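Local coordinates for ATP-dependent Clp protease adapter protein ClpS 2 (Agrobacterium tumefaciens, PDB 4YJM), which probably modulates the specificity of ClpAP-mediated, ATP-dependent protein degradation as a ClpS-family N-end rule adaptor for the chaperone ClpA, at residues F38-L43 / R56-A61. Numbering follows the deposited sequence.
Sequences FVTVVL and RVMMTA
Met-58 carries the apolar contact, its thioether running alongside Val-39 in the opposite sense. Met-58 SD lies 3.8 Å from Val-39 CB. It is 3.9 Å from Val-39 CG1 as well, so the sulfur rests against one flank of the valine. Met-58 CG lies 4.1 Å from Val-39 CG1. A nearly extended chi2 (-169°) carries SD across to the other helix; the bend at chi3 (-87°) then turns the terminal methyl toward Thr-40. The two CA atoms of Val-39 and Met-58 are 8.4 Å apart, the nearest pair between the segments. The contact joins successive helices, 36-47 and 51-64, of the small ClpS fold, in which helices pack against a three-stranded antiparallel sheet; Leu-28 of strand 23-29 also touches Met-58, while Leu-95 and Thr-34 meet Val-39. The one polar atom in the contact is Thr-40 OG1, which Met-58 CE approaches to 3.4 Å, the two side chains crossing at about a right angle, a van der Waals approach of methyl to hydroxyl. The same OG1 makes a weak hydrogen bond to Arg-36 O within its own helix. Leu-43 and Val-57 also direct their CB atoms toward the facing helix and bury surface against it without closer contact.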
ATOM      1  N   PHE A  38      -3.552 -11.679   4.765  1.00 34.71           N
ATOM      2  CA  PHE A  38      -2.730 -10.758   5.555  1.00 35.08           C
ATOM      3  C   PHE A  38      -2.759  -9.382   4.928  1.00 41.64           C
ATOM      4  O   PHE A  38      -2.914  -8.388   5.631  1.00 35.95           O
ATOM      5  CB  PHE A  38      -1.275 -11.234   5.678  1.00 40.26           C
ATOM      6  CG  PHE A  38      -0.420 -10.359   6.585  1.00 34.20           C
ATOM      7  CD1 PHE A  38      -0.563 -10.407   7.978  1.00 38.92           C
ATOM      8  CD2 PHE A  38       0.516  -9.499   6.054  1.00 34.48           C
ATOM      9  CE1 PHE A  38       0.227  -9.589   8.810  1.00 34.59           C
ATOM     10  CE2 PHE A  38       1.288  -8.678   6.871  1.00 35.61           C
ATOM     11  CZ  PHE A  38       1.150  -8.726   8.237  1.00 34.26           C
ATOM     12  N   VAL A  39      -2.614  -9.306   3.605  1.00 35.34           N
ATOM     13  CA  VAL A  39      -2.628  -7.985   2.940  1.00 28.00           C
ATOM     14  C   VAL A  39      -3.963  -7.306   3.154  1.00 26.95           C
ATOM     15  O   VAL A  39      -4.010  -6.092   3.365  1.00 37.69           O
ATOM     16  CB  VAL A  39      -2.319  -8.082   1.412  1.00 35.78           C
ATOM     17  CG1 VAL A  39      -2.285  -6.710   0.732  1.00 27.92           C
ATOM     18  CG2 VAL A  39      -0.997  -8.755   1.205  1.00 32.79           C
ATOM     19  N   THR A  40      -5.052  -8.055   3.079  1.00 29.22           N
ATOM     20  CA  THR A  40      -6.368  -7.495   3.342  1.00 32.40           C
ATOM     21  C   THR A  40      -6.442  -6.813   4.717  1.00 36.57           C
ATOM     22  O   THR A  40      -6.956  -5.690   4.834  1.00 29.75           O
ATOM     23  CB  THR A  40      -7.444  -8.577   3.229  1.00 45.08           C
ATOM     24  OG1 THR A  40      -7.643  -8.881   1.847  1.00 44.32           O
ATOM     25  CG2 THR A  40      -8.770  -8.124   3.826  1.00 41.76           C
ATOM     26  N   VAL A  41      -5.907  -7.445   5.756  1.00 29.24           N
ATOM     27  CA  VAL A  41      -6.047  -6.862   7.084  1.00 29.03           C
ATOM     28  C   VAL A  41      -5.055  -5.705   7.250  1.00 26.57           C
ATOM     29  O   VAL A  41      -5.368  -4.747   7.941  1.00 29.33           O
ATOM     30  CB  VAL A  41      -5.876  -7.923   8.193  1.00 36.32           C
ATOM     31  CG1 VAL A  41      -6.940  -8.984   8.036  1.00 39.12           C
ATOM     32  CG2 VAL A  41      -4.515  -8.599   8.117  1.00 44.69           C
ATOM     33  N   VAL A  42      -3.917  -5.736   6.562  1.00 25.27           N
ATOM     34  CA  VAL A  42      -3.026  -4.566   6.562  1.00 23.32           C
ATOM     35  C   VAL A  42      -3.698  -3.356   5.899  1.00 32.38           C
ATOM     36  O   VAL A  42      -3.694  -2.249   6.445  1.00 24.33           O
ATOM     37  CB  VAL A  42      -1.699  -4.855   5.867  1.00 27.84           C
ATOM     38  CG1 VAL A  42      -0.890  -3.569   5.638  1.00 26.74           C
ATOM     39  CG2 VAL A  42      -0.889  -5.828   6.721  1.00 30.96           C
ATOM     40  N   LEU A  43      -4.305  -3.573   4.741  1.00 26.79           N
ATOM     41  CA  LEU A  43      -5.011  -2.504   4.035  1.00 27.45           C
ATOM     42  C   LEU A  43      -6.155  -1.935   4.868  1.00 26.70           C
ATOM     43  O   LEU A  43      -6.435  -0.733   4.836  1.00 27.45           O
ATOM     44  CB  LEU A  43      -5.578  -3.013   2.701  1.00 26.48           C
ATOM     45  CG  LEU A  43      -4.529  -3.407   1.648  1.00 28.00           C
ATOM     46  CD1 LEU A  43      -5.181  -3.971   0.421  1.00 25.49           C
ATOM     47  CD2 LEU A  43      -3.678  -2.204   1.239  1.00 28.03           C
ATOM     48  N   ARG A  56      -9.460  -5.792  -5.089  1.00 40.71           N
ATOM     49  CA  ARG A  56      -9.283  -5.214  -6.414  1.00 63.11           C
ATOM     50  C   ARG A  56      -7.873  -4.575  -6.501  1.00 48.79           C
ATOM     51  O   ARG A  56      -7.233  -4.551  -7.563  1.00 41.52           O
ATOM     52  CB  ARG A  56     -10.400  -4.206  -6.703  1.00 90.55           C
ATOM     53  CG  ARG A  56     -11.785  -4.859  -6.782  1.00 87.72           C
ATOM     54  CD  ARG A  56     -12.916  -3.851  -6.927  1.00 95.41           C
ATOM     55  NE  ARG A  56     -12.843  -3.121  -8.188  1.00107.48           N
ATOM     56  CZ  ARG A  56     -13.631  -2.099  -8.510  1.00117.20           C
ATOM     57  NH1 ARG A  56     -14.556  -1.675  -7.663  1.00116.41           N
ATOM     58  NH2 ARG A  56     -13.489  -1.497  -9.681  1.00126.63           N
ATOM     59  N   VAL A  57      -7.387  -4.071  -5.380  1.00 47.62           N
ATOM     60  CA  VAL A  57      -6.064  -3.440  -5.368  1.00 46.48           C
ATOM     61  C   VAL A  57      -4.983  -4.525  -5.627  1.00 42.70           C
ATOM     62  O   VAL A  57      -4.106  -4.373  -6.483  1.00 45.33           O
ATOM     63  CB  VAL A  57      -5.811  -2.679  -4.045  1.00 38.41           C
ATOM     64  CG1 VAL A  57      -4.351  -2.215  -3.948  1.00 37.61           C
ATOM     65  CG2 VAL A  57      -6.732  -1.447  -3.950  1.00 38.08           C
ATOM     66  N   MET A  58      -5.101  -5.643  -4.936  1.00 46.44           N
ATOM     67  CA  MET A  58      -4.247  -6.804  -5.194  1.00 37.80           C
ATOM     68  C   MET A  58      -4.269  -7.361  -6.619  1.00 42.71           C
ATOM     69  O   MET A  58      -3.207  -7.600  -7.212  1.00 45.63           O
ATOM     70  CB  MET A  58      -4.638  -7.866  -4.227  1.00 34.29           C
ATOM     71  CG  MET A  58      -4.274  -7.457  -2.796  1.00 42.93           C
ATOM     72  SD  MET A  58      -4.444  -8.857  -1.641  1.00 56.54           S
ATOM     73  CE  MET A  58      -6.159  -8.725  -1.195  1.00 71.01           C
ATOM     74  N   MET A  59      -5.450  -7.645  -7.149  1.00 47.33           N
ATOM     75  CA  MET A  59      -5.550  -8.081  -8.533  1.00 69.66           C
ATOM     76  C   MET A  59      -4.795  -7.128  -9.438  1.00 57.25           C
ATOM     77  O   MET A  59      -4.124  -7.555 -10.368  1.00 45.08           O
ATOM     78  CB  MET A  59      -7.006  -8.171  -8.984  1.00118.52           C
ATOM     79  CG  MET A  59      -7.748  -9.389  -8.478  1.00134.39           C
ATOM     80  SD  MET A  59      -9.417  -9.466  -9.150  1.00121.51           S
ATOM     81  CE  MET A  59      -9.086  -9.689 -10.897  1.00175.66           C
ATOM     82  N   THR A  60      -4.888  -5.832  -9.159  1.00 62.35           N
ATOM     83  CA  THR A  60      -4.205  -4.846  -9.989  1.00 60.59           C
ATOM     84  C   THR A  60      -2.692  -5.012  -9.849  1.00 49.84           C
ATOM     85  O   THR A  60      -1.960  -4.965 -10.848  1.00 51.00           O
ATOM     86  CB  THR A  60      -4.610  -3.394  -9.620  1.00 62.67           C
ATOM     87  OG1 THR A  60      -6.004  -3.207  -9.892  1.00 54.20           O
ATOM     88  CG2 THR A  60      -3.824  -2.376 -10.426  1.00 98.28           C
ATOM     89  N   ALA A  61      -2.239  -5.192  -8.612  1.00 43.10           N
ATOM     90  CA  ALA A  61      -0.819  -5.305  -8.340  1.00 42.48           C
ATOM     91  C   ALA A  61      -0.284  -6.579  -9.015  1.00 49.92           C
ATOM     92  O   ALA A  61       0.786  -6.565  -9.628  1.00 45.58           O
ATOM     93  CB  ALA A  61      -0.562  -5.318  -6.827  1.00 30.57           C
TER